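Local coordinates for protein Bacint_00347 (Bacteroides intestinalis DSM 17393, PDB 5MUM) that probably hydrolyses rhamnose-containing glycosides, as a beta-propeller glycoside hydrolase with rhamnosidase character, at residues 121-126 with 181-186; 174-179 with 185-190. All blocks are in the same frame, centred on the assembly; numbering follows the deposited sequence. Where two conformers were deposited one is given.

Contact 1 (121-126 with 181-186); sequences YCRSTA and KEKKWY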
ATOM      1  N   TYR A 121      10.229  14.782   2.870  1.00  8.83           N
ATOM      2  CA  TYR A 121       9.089  14.810   3.737  1.00  8.56           C
ATOM      3  C   TYR A 121       8.742  16.266   4.064  1.00  8.74           C
ATOM      4  O   TYR A 121       9.626  17.069   4.389  1.00  8.10           O
ATOM      5  CB  TYR A 121       9.433  14.077   5.016  1.00  8.63           C
ATOM      6  CG  TYR A 121       8.493  14.379   6.148  1.00  8.67           C
ATOM      7  CD1 TYR A 121       7.166  14.005   6.083  1.00  8.31           C
ATOM      8  CD2 TYR A 121       8.945  15.005   7.302  1.00  8.67           C
ATOM      9  CE1 TYR A 121       6.294  14.269   7.107  1.00  8.66           C
ATOM     10  CE2 TYR A 121       8.063  15.284   8.334  1.00  8.54           C
ATOM     11  CZ  TYR A 121       6.735  14.916   8.213  1.00  8.69           C
ATOM     12  OH  TYR A 121       5.865  15.178   9.245  1.00  8.62           O
ATOM     13  N   CYS A 122       7.463  16.599   4.021  0.50  8.87           N
ATOM     14  CA  CYS A 122       7.053  17.893   4.501  0.50  9.49           C
ATOM     15  C   CYS A 122       5.618  17.842   4.922  0.50  9.62           C
ATOM     16  O   CYS A 122       4.849  16.918   4.557  0.50  8.92           O
ATOM     17  CB  CYS A 122       7.271  18.962   3.437  0.50  9.83           C
ATOM     18  SG  CYS A 122       6.248  18.665   1.997  0.50 10.97           S
ATOM     19  N   ARG A 123       5.276  18.856   5.703  1.00  9.62           N
ATOM     20  CA  ARG A 123       3.939  19.033   6.235  1.00 11.21           C
ATOM     21  C   ARG A 123       3.227  20.214   5.574  1.00 10.94           C
ATOM     22  O   ARG A 123       3.872  21.157   5.083  1.00 11.10           O
ATOM     23  CB  ARG A 123       4.001  19.241   7.742  1.00 12.88           C
ATOM     24  CG  ARG A 123       4.393  17.979   8.467  1.00 14.85           C
ATOM     25  CD  ARG A 123       4.545  18.185   9.943  1.00 17.19           C
ATOM     26  NE  ARG A 123       5.756  18.940  10.206  1.00 19.19           N
ATOM     27  CZ  ARG A 123       6.124  19.405  11.396  1.00 24.45           C
ATOM     28  NH1 ARG A 123       5.350  19.236  12.480  1.00 24.20           N
ATOM     29  NH2 ARG A 123       7.278  20.080  11.499  1.00 24.40           N
ATOM     30  N   SER A 124       1.903  20.185   5.576  1.00 10.39           N
ATOM     31  CA  SER A 124       1.150  21.385   5.219  1.00  9.97           C
ATOM     32  C   SER A 124       1.423  22.477   6.268  1.00  9.82           C
ATOM     33  O   SER A 124       1.807  22.208   7.415  1.00  9.67           O
ATOM     34  CB  SER A 124      -0.366  21.129   5.051  1.00  9.95           C
ATOM     35  OG  SER A 124      -0.985  20.723   6.250  1.00  9.76           O
ATOM     36  N   THR A 125       1.278  23.719   5.833  1.00 10.76           N
ATOM     37  CA  THR A 125       1.558  24.881   6.693  1.00 12.07           C
ATOM     38  C   THR A 125       0.443  25.129   7.696  1.00 12.60           C
ATOM     39  O   THR A 125       0.647  25.827   8.693  1.00 14.33           O
ATOM     40  CB  THR A 125       1.752  26.126   5.843  1.00 12.89           C
ATOM     41  OG1 THR A 125       0.664  26.262   4.941  1.00 12.77           O
ATOM     42  CG2 THR A 125       3.006  25.969   5.028  1.00 13.70           C
ATOM     43  N   ALA A 126      -0.727  24.567   7.414  1.00 11.57           N
ATOM     44  CA  ALA A 126      -1.872  24.610   8.309  1.00 11.07           C
ATOM     45  C   ALA A 126      -2.762  23.388   8.079  1.00 10.56           C
ATOM     46  O   ALA A 126      -2.643  22.705   7.052  1.00  9.74           O
ATOM     47  CB  ALA A 126      -2.673  25.880   8.061  1.00 10.94           C
ATOM     48  N   LYS A 181       0.460  15.671  19.284  1.00 16.77           N
ATOM     49  CA  LYS A 181       0.437  16.685  20.365  1.00 19.17           C
ATOM     50  C   LYS A 181       1.783  17.406  20.500  1.00 19.65           C
ATOM     51  O   LYS A 181       1.817  18.615  20.738  1.00 20.82           O
ATOM     52  CB  LYS A 181      -0.014  16.081  21.687  1.00 20.41           C
ATOM     53  CG  LYS A 181      -1.479  15.668  21.676  1.00 21.81           C
ATOM     54  CD  LYS A 181      -1.918  15.097  23.043  1.00 23.85           C
ATOM     55  N   GLU A 182       2.889  16.697  20.324  1.00 19.36           N
ATOM     56  CA  GLU A 182       4.200  17.343  20.425  1.00 20.74           C
ATOM     57  C   GLU A 182       4.748  17.813  19.073  1.00 19.66           C
ATOM     58  O   GLU A 182       5.750  18.529  19.034  1.00 18.13           O
ATOM     59  CB  GLU A 182       5.189  16.469  21.221  1.00 24.09           C
ATOM     60  CG  GLU A 182       5.826  15.329  20.484  1.00 28.96           C
ATOM     61  N   LYS A 183       4.082  17.448  17.972  1.00 16.58           N
ATOM     62  CA  LYS A 183       4.566  17.756  16.628  1.00 17.20           C
ATOM     63  C   LYS A 183       6.003  17.272  16.411  1.00 16.62           C
ATOM     64  O   LYS A 183       6.855  18.011  15.931  1.00 16.48           O
ATOM     65  CB  LYS A 183       4.441  19.238  16.287  1.00 19.99           C
ATOM     66  CG  LYS A 183       3.027  19.786  16.273  1.00 21.62           C
ATOM     67  CD  LYS A 183       3.054  21.260  15.873  1.00 24.48           C
ATOM     68  CE  LYS A 183       1.826  22.012  16.379  1.00 26.05           C
ATOM     69  NZ  LYS A 183       0.617  21.630  15.612  1.00 25.93           N
ATOM     70  N   LYS A 184       6.242  16.015  16.758  1.00 14.50           N
ATOM     71  CA  LYS A 184       7.579  15.442  16.731  1.00 13.84           C
ATOM     72  C   LYS A 184       7.509  13.998  16.307  1.00 11.55           C
ATOM     73  O   LYS A 184       6.609  13.298  16.703  1.00 10.91           O
ATOM     74  CB  LYS A 184       8.205  15.526  18.125  1.00 15.16           C
ATOM     75  CG  LYS A 184       9.690  15.236  18.192  1.00 18.08           C
ATOM     76  N   TRP A 185       8.506  13.566  15.546  1.00 10.39           N
ATOM     77  CA  TRP A 185       8.699  12.164  15.182  1.00  9.69           C
ATOM     78  C   TRP A 185       9.658  11.474  16.108  1.00 10.16           C
ATOM     79  O   TRP A 185      10.646  12.062  16.536  1.00 10.36           O
ATOM     80  CB  TRP A 185       9.267  12.077  13.788  1.00  9.63           C
ATOM     81  CG  TRP A 185       8.283  12.462  12.763  1.00  9.51           C
ATOM     82  CD1 TRP A 185       8.124  13.690  12.200  1.00  9.67           C
ATOM     83  CD2 TRP A 185       7.335  11.608  12.150  1.00  9.34           C
ATOM     84  NE1 TRP A 185       7.138  13.643  11.257  1.00  9.48           N
ATOM     85  CE2 TRP A 185       6.629  12.376  11.212  1.00  9.20           C
ATOM     86  CE3 TRP A 185       7.005  10.251  12.307  1.00  9.17           C
ATOM     87  CZ2 TRP A 185       5.587  11.849  10.443  1.00  9.26           C
ATOM     88  CZ3 TRP A 185       6.002   9.718  11.536  1.00  8.95           C
ATOM     89  CH2 TRP A 185       5.296  10.529  10.595  1.00  9.30           C
ATOM     90  N   TYR A 186       9.373  10.220  16.394  1.00 10.39           N
ATOM     91  CA  TYR A 186      10.214   9.371  17.199  1.00 11.47           C
ATOM     92  C   TYR A 186      10.461   8.076  16.450  1.00 10.37           C
ATOM     93  O   TYR A 186       9.551   7.554  15.808  1.00  8.79           O
ATOM     94  CB  TYR A 186       9.478   9.033  18.461  1.00 13.81           C
ATOM     95  CG  TYR A 186       9.296  10.202  19.363  1.00 16.16           C
ATOM     96  CD1 TYR A 186      10.290  10.539  20.286  1.00 18.91           C
ATOM     97  CD2 TYR A 186       8.134  10.967  19.322  1.00 19.22           C
ATOM     98  CE1 TYR A 186      10.134  11.613  21.144  1.00 21.13           C
ATOM     99  CE2 TYR A 186       7.955  12.053  20.185  1.00 20.63           C
ATOM    100  CZ  TYR A 186       8.966  12.367  21.088  1.00 22.18           C
ATOM    101  OH  TYR A 186       8.833  13.438  21.924  1.00 28.01           O
TER
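The indole N-H of W185 is given to the phenol of Y121, NE1 to OH at 2.8 Å, with an N-H...O angle of 153°; the exact place of the hydroxyl is a little less certain, because it lies too near another atom of the model. The oxygen comes to the pyrrole edge of the indole, near its plane, and the planes of the two rings stand 86° apart. Y121 reaches across with CG anti to its own nitrogen, chi1 163°, bringing CZ to 3.9 Å from W185 CE2. A second, looser touch lies beside it: NH1 of R123 meets K183 CB at 3.9 Å, the methylene sitting at the edge of the guanidinium. The K183 tail turns off past it, NZ staying 6.2 Å from R123 NH1. The guanidinium itself is held by a salt bridge to E136 and by the hydroxyl of Y178. K183 and K184 together face S179, a G1 beta bulge at the start of strand 184-189. That strand and strand 121-123 are outermost in neighbouring propeller blades, with F151 of strand 146-153 touching both Y121 and W185 and H109 of strand 108-112 packing against R123 and W185.

Contact 2 (174-179 with 185-190); sequences VMNRYS and WYRVQD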
ATOM      1  N   VAL A 174      12.222   0.626   8.649  1.00  7.39           N
ATOM      2  CA  VAL A 174      12.369   1.633   9.693  1.00  7.47           C
ATOM      3  C   VAL A 174      10.991   2.191   9.949  1.00  7.35           C
ATOM      4  O   VAL A 174      10.287   2.520   8.995  1.00  7.22           O
ATOM      5  CB  VAL A 174      13.338   2.727   9.262  1.00  7.32           C
ATOM      6  CG1 VAL A 174      13.453   3.774  10.354  1.00  7.52           C
ATOM      7  CG2 VAL A 174      14.692   2.109   8.969  1.00  7.67           C
ATOM      8  N   MET A 175      10.639   2.329  11.217  1.00  7.34           N
ATOM      9  CA  MET A 175       9.311   2.683  11.645  1.00  7.85           C
ATOM     10  C   MET A 175       9.405   3.831  12.651  1.00  7.81           C
ATOM     11  O   MET A 175      10.099   3.715  13.683  1.00  7.36           O
ATOM     12  CB  MET A 175       8.672   1.477  12.297  1.00  8.41           C
ATOM     13  CG  MET A 175       7.271   1.747  12.772  1.00  9.29           C
ATOM     14  SD  MET A 175       6.494   0.290  13.478  1.00 10.32           S
ATOM     15  CE  MET A 175       6.187  -0.667  11.997  1.00 10.30           C
ATOM     16  N   ASN A 176       8.751   4.931  12.308  1.00  7.77           N
ATOM     17  CA  ASN A 176       8.642   6.084  13.176  1.00  7.95           C
ATOM     18  C   ASN A 176       7.207   6.329  13.579  1.00  8.57           C
ATOM     19  O   ASN A 176       6.275   5.898  12.896  1.00  7.55           O
ATOM     20  CB  ASN A 176       9.142   7.324  12.469  1.00  7.74           C
ATOM     21  CG  ASN A 176      10.586   7.199  12.021  1.00  7.87           C
ATOM     22  OD1 ASN A 176      11.392   6.517  12.663  1.00  8.15           O
ATOM     23  ND2 ASN A 176      10.929   7.878  10.940  1.00  7.90           N
ATOM     24  N   ARG A 177       7.061   7.095  14.661  1.00  9.17           N
ATOM     25  CA  ARG A 177       5.780   7.591  15.097  1.00 10.50           C
ATOM     26  C   ARG A 177       5.845   9.112  15.208  1.00 10.02           C
ATOM     27  O   ARG A 177       6.823   9.677  15.686  1.00  9.09           O
ATOM     28  CB  ARG A 177       5.424   7.004  16.468  1.00 12.49           C
ATOM     29  CG  ARG A 177       4.106   7.501  17.022  1.00 15.62           C
ATOM     30  CD  ARG A 177       3.754   6.939  18.388  1.00 18.44           C
ATOM     31  NE  ARG A 177       3.031   7.968  19.141  1.00 23.94           N
ATOM     32  CZ  ARG A 177       3.560   8.842  20.010  1.00 23.24           C
ATOM     33  NH1 ARG A 177       4.849   8.821  20.358  1.00 24.47           N
ATOM     34  NH2 ARG A 177       2.750   9.729  20.582  1.00 24.88           N
ATOM     35  N   TYR A 178       4.758   9.749  14.785  1.00 10.02           N
ATOM     36  CA  TYR A 178       4.561  11.153  14.940  1.00  9.80           C
ATOM     37  C   TYR A 178       3.572  11.394  16.065  1.00 10.75           C
ATOM     38  O   TYR A 178       2.414  10.949  16.004  1.00 10.09           O
ATOM     39  CB  TYR A 178       3.963  11.725  13.690  1.00  9.61           C
ATOM     40  CG  TYR A 178       3.797  13.211  13.692  1.00  9.68           C
ATOM     41  CD1 TYR A 178       4.896  14.045  13.636  1.00  9.91           C
ATOM     42  CD2 TYR A 178       2.507  13.795  13.687  1.00 10.06           C
ATOM     43  CE1 TYR A 178       4.748  15.418  13.609  1.00  9.99           C
ATOM     44  CE2 TYR A 178       2.347  15.168  13.667  1.00 10.14           C
ATOM     45  CZ  TYR A 178       3.459  15.974  13.615  1.00 10.54           C
ATOM     46  OH  TYR A 178       3.307  17.363  13.555  1.00 11.18           O
ATOM     47  N   SER A 179       4.031  12.127  17.067  1.00 11.60           N
ATOM     48  CA  SER A 179       3.165  12.597  18.121  1.00 12.30           C
ATOM     49  C   SER A 179       2.516  13.893  17.639  1.00 12.74           C
ATOM     50  O   SER A 179       3.183  14.921  17.483  1.00 12.31           O
ATOM     51  CB  SER A 179       3.955  12.843  19.404  1.00 13.57           C
ATOM     52  OG  SER A 179       3.219  13.712  20.269  1.00 14.73           O
ATOM     53  N   TRP A 185       8.506  13.566  15.546  1.00 10.39           N
ATOM     54  CA  TRP A 185       8.699  12.164  15.182  1.00  9.69           C
ATOM     55  C   TRP A 185       9.658  11.474  16.108  1.00 10.16           C
ATOM     56  O   TRP A 185      10.646  12.062  16.536  1.00 10.36           O
ATOM     57  CB  TRP A 185       9.267  12.077  13.788  1.00  9.63           C
ATOM     58  CG  TRP A 185       8.283  12.462  12.763  1.00  9.51           C
ATOM     59  CD1 TRP A 185       8.124  13.690  12.200  1.00  9.67           C
ATOM     60  CD2 TRP A 185       7.335  11.608  12.150  1.00  9.34           C
ATOM     61  NE1 TRP A 185       7.138  13.643  11.257  1.00  9.48           N
ATOM     62  CE2 TRP A 185       6.629  12.376  11.212  1.00  9.20           C
ATOM     63  CE3 TRP A 185       7.005  10.251  12.307  1.00  9.17           C
ATOM     64  CZ2 TRP A 185       5.587  11.849  10.443  1.00  9.26           C
ATOM     65  CZ3 TRP A 185       6.002   9.718  11.536  1.00  8.95           C
ATOM     66  CH2 TRP A 185       5.296  10.529  10.595  1.00  9.30           C
ATOM     67  N   TYR A 186       9.373  10.220  16.394  1.00 10.39           N
ATOM     68  CA  TYR A 186      10.214   9.371  17.199  1.00 11.47           C
ATOM     69  C   TYR A 186      10.461   8.076  16.450  1.00 10.37           C
ATOM     70  O   TYR A 186       9.551   7.554  15.808  1.00  8.79           O
ATOM     71  CB  TYR A 186       9.478   9.033  18.461  1.00 13.81           C
ATOM     72  CG  TYR A 186       9.296  10.202  19.363  1.00 16.16           C
ATOM     73  CD1 TYR A 186      10.290  10.539  20.286  1.00 18.91           C
ATOM     74  CD2 TYR A 186       8.134  10.967  19.322  1.00 19.22           C
ATOM     75  CE1 TYR A 186      10.134  11.613  21.144  1.00 21.13           C
ATOM     76  CE2 TYR A 186       7.955  12.053  20.185  1.00 20.63           C
ATOM     77  CZ  TYR A 186       8.966  12.367  21.088  1.00 22.18           C
ATOM     78  OH  TYR A 186       8.833  13.438  21.924  1.00 28.01           O
ATOM     79  N   ARG A 187      11.666   7.535  16.588  1.00  9.99           N
ATOM     80  CA  ARG A 187      11.963   6.204  16.073  0.50 10.32           C
ATOM     81  C   ARG A 187      11.214   5.210  16.935  1.00 10.20           C
ATOM     82  O   ARG A 187      11.207   5.340  18.152  1.00  9.52           O
ATOM     83  CB  ARG A 187      13.471   5.932  16.089  0.50 11.11           C
ATOM     84  CG  ARG A 187      13.896   4.522  15.686  0.50 11.75           C
ATOM     85  CD  ARG A 187      13.614   4.230  14.225  0.50 12.48           C
ATOM     86  NE  ARG A 187      13.764   5.396  13.360  0.50 13.20           N
ATOM     87  CZ  ARG A 187      14.901   5.804  12.811  0.50 13.66           C
ATOM     88  NH1 ARG A 187      16.022   5.141  13.030  0.50 14.35           N
ATOM     89  NH2 ARG A 187      14.913   6.877  12.028  0.50 13.97           N
ATOM     90  N   VAL A 188      10.576   4.231  16.291  1.00 10.11           N
ATOM     91  CA  VAL A 188       9.870   3.173  16.984  1.00 10.61           C
ATOM     92  C   VAL A 188      10.656   1.875  16.849  1.00 10.49           C
ATOM     93  O   VAL A 188      10.899   1.182  17.843  1.00  9.58           O
ATOM     94  CB  VAL A 188       8.434   3.044  16.438  1.00 10.95           C
ATOM     95  CG1 VAL A 188       7.714   1.872  17.059  1.00 11.88           C
ATOM     96  CG2 VAL A 188       7.679   4.326  16.691  1.00 11.09           C
ATOM     97  N   GLN A 189      11.010   1.516  15.622  1.00 10.70           N
ATOM     98  CA  GLN A 189      11.789   0.325  15.368  1.00 11.69           C
ATOM     99  C   GLN A 189      12.788   0.603  14.254  1.00 12.32           C
ATOM    100  O   GLN A 189      12.453   1.170  13.243  1.00 11.00           O
ATOM    101  CB  GLN A 189      10.890  -0.850  14.983  1.00 11.91           C
ATOM    102  CG  GLN A 189       9.936  -1.341  16.066  1.00 12.54           C
ATOM    103  CD  GLN A 189      10.623  -1.924  17.267  1.00 13.01           C
ATOM    104  OE1 GLN A 189      11.815  -2.265  17.217  1.00 15.09           O
ATOM    105  NE2 GLN A 189       9.890  -2.035  18.366  1.00 11.73           N
ATOM    106  N   ASP A 190      14.030   0.236  14.541  1.00 13.93           N
ATOM    107  CA  ASP A 190      15.222   0.302  13.681  1.00 16.71           C
ATOM    108  C   ASP A 190      15.482  -1.092  13.091  1.00 15.12           C
ATOM    109  O   ASP A 190      16.132  -1.244  12.068  1.00 14.74           O
ATOM    110  CB  ASP A 190      16.484   0.579  14.622  1.00 17.44           C
ATOM    111  CG  ASP A 190      16.676   2.029  14.983  1.00 23.29           C
ATOM    112  OD1 ASP A 190      16.567   2.859  14.101  1.00 28.03           O
ATOM    113  OD2 ASP A 190      17.046   2.369  16.145  1.00 33.54           O
TER
HETATM  114  O   HOH W   1      13.680   8.159  10.243  1.00 11.50           O
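Y178 lies across the indole of W185. Its CB sits over the six-membered ring, 3.4 Å from the centroid and 3° off the normal, a clean CH-pi contact. CG, anti to the backbone nitrogen (chi1 -176°), meets CE2 and CZ2 of the indole, and the phenol runs on toward the pyrrole: CD1 comes over the indole face, 3.3 Å from W185 NE1, and CE1 passes NE1 and CD1 of W185. The ring planes stand at 46°, and the tip, OH, goes on to R123. An alanine in place of W185 would probably strip the aromatic face from under CB and CD1 of Y178 and leave the hydroxyl of Y121 without its donor. Y178 and W185 belong to the antiparallel hairpin 172-179/184-189, the outer pair of strands in one propeller blade. R177 and Y186 form a hydrogen-bonded pair in it, Y186 N to R177 O at 2.7 Å. A classic beta bulge puts V188 and Q189 both opposite M175, whose O takes V188 N at 2.7 Å and also Q189 N. In one of two deposited conformers, R187 gives NE to N176 OD1 at 2.7 Å and NH1 to D190 in a salt bridge, with V174 CG1 over one guanidinium face.

Overall arrangement
Both contacts use strand 184-189 and share W185 and Y186, yet they hold different things together. Contact 2 is the more extensive, burying 664 Å² against 159 Å², and works within one blade mainly through backbone hydrogen bonds, with side-chain packing on both faces; contact 1 works between blades through side chains alone. Each is partly buried: Y121, W185 and Y178 are buried, K183 and Y186 are exposed, and R123, R177 and R187 partly so. Their centres lie about 13 Å apart, and they are directly linked, since K184 O probably accepts a hydrogen bond from S179 N. W185 thus packs on its hairpin partner while its indole nitrogen points to the preceding blade.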